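Local coordinates for protein succinate-semialdehyde dehydrogenase (Synechococcus sp., PDB 4ITA) that oxidises succinic semialdehyde, probably to succinate, and binds NADPH in the cofactor pocket of its Rossmann-type aldehyde dehydrogenase fold, at residues Gln48-Leu60 with Glu169-Val181. Numbering follows the deposited sequence.
With EDO (1,2-ethanediol), chain E; EDO (1,2-ethanediol), chain S.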
# COMPACT_ATOMS: atom_id res chain seq x y z
N GLN A 48 -2.73 -0.63 -28.48
CA GLN A 48 -2.10 0.69 -28.65
C GLN A 48 -1.01 0.91 -27.61
O GLN A 48 0.10 1.33 -27.95
CB GLN A 48 -3.14 1.81 -28.58
CG GLN A 48 -3.99 1.96 -29.82
CD GLN A 48 -5.49 1.99 -29.53
OE1 GLN A 48 -5.94 2.58 -28.55
NE2 GLN A 48 -6.26 1.33 -30.39
N ARG A 49 -1.31 0.62 -26.34
CA ARG A 49 -0.34 0.85 -25.28
C ARG A 49 0.89 -0.01 -25.51
O ARG A 49 2.02 0.45 -25.33
CB ARG A 49 -0.94 0.52 -23.92
CG ARG A 49 -2.19 1.32 -23.60
CD ARG A 49 -2.79 0.85 -22.29
NE ARG A 49 -4.16 1.32 -22.16
CZ ARG A 49 -5.00 0.92 -21.22
NH1 ARG A 49 -4.61 0.07 -20.29
NH2 ARG A 49 -6.23 1.40 -21.21
N ARG A 50 0.67 -1.25 -25.93
CA ARG A 50 1.75 -2.18 -26.23
C ARG A 50 2.62 -1.70 -27.38
O ARG A 50 3.85 -1.80 -27.31
CB ARG A 50 1.15 -3.55 -26.57
CG ARG A 50 2.16 -4.61 -26.92
CD ARG A 50 1.49 -5.95 -27.20
NE ARG A 50 0.71 -6.43 -26.06
CZ ARG A 50 -0.62 -6.49 -26.03
NH1 ARG A 50 -1.23 -6.92 -24.94
NH2 ARG A 50 -1.34 -6.13 -27.09
N GLN A 51 1.99 -1.18 -28.42
CA GLN A 51 2.74 -0.62 -29.55
C GLN A 51 3.65 0.51 -29.10
O GLN A 51 4.84 0.56 -29.44
CB GLN A 51 1.77 -0.11 -30.61
CG GLN A 51 2.48 0.62 -31.74
CD GLN A 51 1.54 1.47 -32.58
OE1 GLN A 51 0.32 1.45 -32.40
NE2 GLN A 51 2.12 2.22 -33.51
N TRP A 52 3.10 1.44 -28.32
CA TRP A 52 3.89 2.59 -27.88
C TRP A 52 5.01 2.14 -26.94
O TRP A 52 6.14 2.62 -27.05
CB TRP A 52 2.97 3.65 -27.27
CG TRP A 52 1.94 4.15 -28.26
CD1 TRP A 52 2.12 4.34 -29.61
CD2 TRP A 52 0.58 4.51 -27.99
NE1 TRP A 52 0.95 4.79 -30.19
CE2 TRP A 52 -0.01 4.90 -29.21
CE3 TRP A 52 -0.21 4.53 -26.83
CZ2 TRP A 52 -1.34 5.31 -29.31
CZ3 TRP A 52 -1.53 4.93 -26.93
CH2 TRP A 52 -2.08 5.32 -28.15
N LEU A 53 4.72 1.18 -26.06
CA LEU A 53 5.75 0.67 -25.15
C LEU A 53 6.87 -0.04 -25.91
O LEU A 53 8.05 0.13 -25.60
CB LEU A 53 5.13 -0.29 -24.14
CG LEU A 53 5.03 0.15 -22.69
CD1 LEU A 53 4.67 -1.04 -21.82
CD2 LEU A 53 6.34 0.79 -22.23
N GLU A 54 6.50 -0.83 -26.92
CA GLU A 54 7.50 -1.52 -27.72
C GLU A 54 8.30 -0.54 -28.57
O GLU A 54 9.50 -0.74 -28.80
CB GLU A 54 6.87 -2.64 -28.56
CG GLU A 54 6.41 -3.78 -27.67
CD GLU A 54 5.76 -4.94 -28.41
OE1 GLU A 54 5.28 -4.75 -29.54
OE2 GLU A 54 5.73 -6.05 -27.83
N ASN A 55 7.66 0.53 -29.03
CA ASN A 55 8.38 1.58 -29.73
C ASN A 55 9.42 2.24 -28.83
O ASN A 55 10.53 2.52 -29.26
CB ASN A 55 7.42 2.66 -30.27
CG ASN A 55 6.69 2.23 -31.52
OD1 ASN A 55 6.97 1.20 -32.11
ND2 ASN A 55 5.74 3.06 -31.93
N ALA A 56 9.05 2.47 -27.57
CA ALA A 56 9.97 3.05 -26.59
C ALA A 56 11.17 2.13 -26.38
O ALA A 56 12.32 2.59 -26.36
CB ALA A 56 9.26 3.31 -25.27
N ALA A 57 10.91 0.83 -26.25
CA ALA A 57 11.98 -0.16 -26.15
C ALA A 57 12.92 -0.09 -27.35
O ALA A 57 14.14 -0.09 -27.19
CB ALA A 57 11.42 -1.56 -26.00
N ALA A 58 12.36 -0.02 -28.55
CA ALA A 58 13.18 0.03 -29.76
C ALA A 58 14.04 1.29 -29.83
O ALA A 58 15.19 1.26 -30.29
CB ALA A 58 12.32 -0.12 -31.01
N ILE A 59 13.50 2.42 -29.36
CA ILE A 59 14.27 3.66 -29.29
C ILE A 59 15.45 3.51 -28.33
O ILE A 59 16.58 3.87 -28.65
CB ILE A 59 13.37 4.84 -28.88
CG1 ILE A 59 12.38 5.17 -30.00
CG2 ILE A 59 14.22 6.06 -28.54
CD1 ILE A 59 11.23 6.06 -29.58
N LEU A 60 15.19 2.96 -27.14
CA LEU A 60 16.25 2.70 -26.17
C LEU A 60 17.31 1.74 -26.71
O LEU A 60 18.51 1.93 -26.48
CB LEU A 60 15.64 2.14 -24.89
CG LEU A 60 14.89 3.16 -24.02
CD1 LEU A 60 13.89 2.45 -23.13
CD2 LEU A 60 15.87 3.96 -23.17
N GLU A 169 11.03 11.69 -21.26
CA GLU A 169 9.80 12.22 -21.86
C GLU A 169 9.89 12.22 -23.39
O GLU A 169 8.93 11.84 -24.06
CB GLU A 169 9.46 13.62 -21.34
CG GLU A 169 8.17 14.14 -21.98
CD GLU A 169 7.74 15.54 -21.57
OE1 GLU A 169 7.73 15.87 -20.38
OE2 GLU A 169 7.34 16.32 -22.46
N ALA A 170 11.03 12.63 -23.93
CA ALA A 170 11.20 12.68 -25.38
C ALA A 170 11.11 11.29 -26.02
O ALA A 170 10.56 11.13 -27.10
CB ALA A 170 12.52 13.34 -25.74
N ILE A 171 11.65 10.27 -25.35
CA ILE A 171 11.54 8.90 -25.83
C ILE A 171 10.08 8.49 -25.92
O ILE A 171 9.63 7.93 -26.91
CB ILE A 171 12.30 7.92 -24.91
CG1 ILE A 171 13.81 8.11 -25.08
CG2 ILE A 171 11.93 6.47 -25.23
CD1 ILE A 171 14.63 7.49 -23.96
N LEU A 172 9.32 8.80 -24.87
CA LEU A 172 7.92 8.40 -24.82
C LEU A 172 7.06 9.16 -25.84
O LEU A 172 6.12 8.59 -26.41
CB LEU A 172 7.38 8.50 -23.39
CG LEU A 172 8.08 7.54 -22.42
CD1 LEU A 172 7.67 7.85 -20.99
CD2 LEU A 172 7.78 6.09 -22.74
N GLU A 173 7.39 10.43 -26.09
CA GLU A 173 6.74 11.18 -27.15
C GLU A 173 7.02 10.56 -28.52
O GLU A 173 6.11 10.39 -29.34
CB GLU A 173 7.19 12.65 -27.12
CG GLU A 173 6.46 13.56 -28.12
CD GLU A 173 6.84 13.33 -29.57
OE1 GLU A 173 8.05 13.17 -29.88
OE2 GLU A 173 5.92 13.26 -30.42
N ALA A 174 8.30 10.29 -28.79
CA ALA A 174 8.70 9.72 -30.07
C ALA A 174 8.08 8.34 -30.27
O ALA A 174 7.80 7.95 -31.40
CB ALA A 174 10.22 9.64 -30.18
N ALA A 175 7.86 7.62 -29.17
CA ALA A 175 7.27 6.29 -29.24
C ALA A 175 5.80 6.33 -29.65
O ALA A 175 5.26 5.34 -30.16
CB ALA A 175 7.41 5.59 -27.92
N GLY A 176 5.14 7.46 -29.41
CA GLY A 176 3.75 7.62 -29.78
C GLY A 176 2.78 7.83 -28.64
O GLY A 176 1.59 7.99 -28.88
N PHE A 177 3.25 7.83 -27.40
CA PHE A 177 2.34 8.04 -26.28
C PHE A 177 1.74 9.44 -26.37
O PHE A 177 2.48 10.41 -26.51
CB PHE A 177 3.05 7.86 -24.93
CG PHE A 177 3.32 6.42 -24.58
CD1 PHE A 177 2.30 5.62 -24.07
CD2 PHE A 177 4.59 5.88 -24.73
CE1 PHE A 177 2.54 4.29 -23.75
CE2 PHE A 177 4.84 4.56 -24.39
CZ PHE A 177 3.82 3.77 -23.90
N PRO A 178 0.40 9.54 -26.29
CA PRO A 178 -0.24 10.86 -26.43
C PRO A 178 0.24 11.90 -25.42
O PRO A 178 0.66 11.58 -24.30
CB PRO A 178 -1.72 10.55 -26.21
CG PRO A 178 -1.87 9.13 -26.67
CD PRO A 178 -0.59 8.45 -26.23
N GLU A 179 0.18 13.16 -25.83
CA GLU A 179 0.58 14.28 -24.99
C GLU A 179 -0.18 14.25 -23.67
O GLU A 179 -1.40 14.09 -23.64
CB GLU A 179 0.28 15.59 -25.72
CG GLU A 179 0.69 16.83 -24.96
CD GLU A 179 0.44 18.11 -25.73
OE1 GLU A 179 -0.11 18.06 -26.85
OE2 GLU A 179 0.78 19.18 -25.20
N GLY A 180 0.54 14.41 -22.56
CA GLY A 180 -0.06 14.41 -21.24
C GLY A 180 -0.06 13.06 -20.55
O GLY A 180 -0.38 12.96 -19.37
N VAL A 181 0.27 12.00 -21.29
CA VAL A 181 0.33 10.68 -20.69
C VAL A 181 1.55 10.53 -19.79
O VAL A 181 1.49 9.86 -18.76
CB VAL A 181 0.23 9.58 -21.77
CG1 VAL A 181 0.59 8.21 -21.20
CG2 VAL A 181 -1.17 9.58 -22.37
C1 EDO E . 5.36 12.32 -23.70
O1 EDO E . 4.87 13.46 -24.42
C2 EDO E . 4.33 11.19 -23.73
O2 EDO E . 3.11 11.61 -23.11
C1 EDO S . -7.96 1.19 -18.78
O1 EDO S . -9.31 1.50 -18.40
C2 EDO S . -7.67 -0.31 -18.81
O2 EDO S . -6.38 -0.60 -18.23
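W52 reaches from helix 46-62 over the turn that ends helix 162-175, and its side chain runs across A175, G176, F177 and P178. W52 CB stands almost over the centre of the F177 ring, 3.4 Å from its centroid and 9° off the normal, a CH-pi contact. CG lies beside the backbone of G176, and W52 CD1 comes 3.3 Å from A175 O. CD2, NE1, CE2 and CZ2 lie under G176 O, which sits above the ring face rather than at its edge. CE3 meets both F177 CD1 and P178 CD. At the far end CH2 and CZ3 pack against P178 on that same face; W52 CZ3 lies 3.7 Å from P178 CD. The five-membered ring of W52 also turns an edge to the F177 face, the planes of W52 and F177 at 61°. Replacing W52 by an alanine would probably open a gap over the G176 peptide and leave P178 CD and the F177 face without their indole partner. Beside it, N55 ND2 donates a nearly straight 2.9 Å bond to A175 O, which lies almost in the N55 amide plane. A175 is a knob in a hole of W52, N55, A56 and I59. CG1 anti to the carbonyl carbon and an extended chi2 carry I59 CD1 onto the last helical turn, near I171 O and A174 CB, while L60 CD2 meets I171 CD1. G176 closes the helix in a Schellman motif, and a side chain there would collide with W52. F67 of helix 64-75 touches both I59 and I171. Helix 162-175 is the crossover between parallel strands 152-156 and 182-185, a beta-alpha-beta unit; largely apolar packing joins its C-terminal end to helix 46-62, segments 48-60 and 169-175 lying at 126°, with one side-chain amide satisfying a helix-end carbonyl.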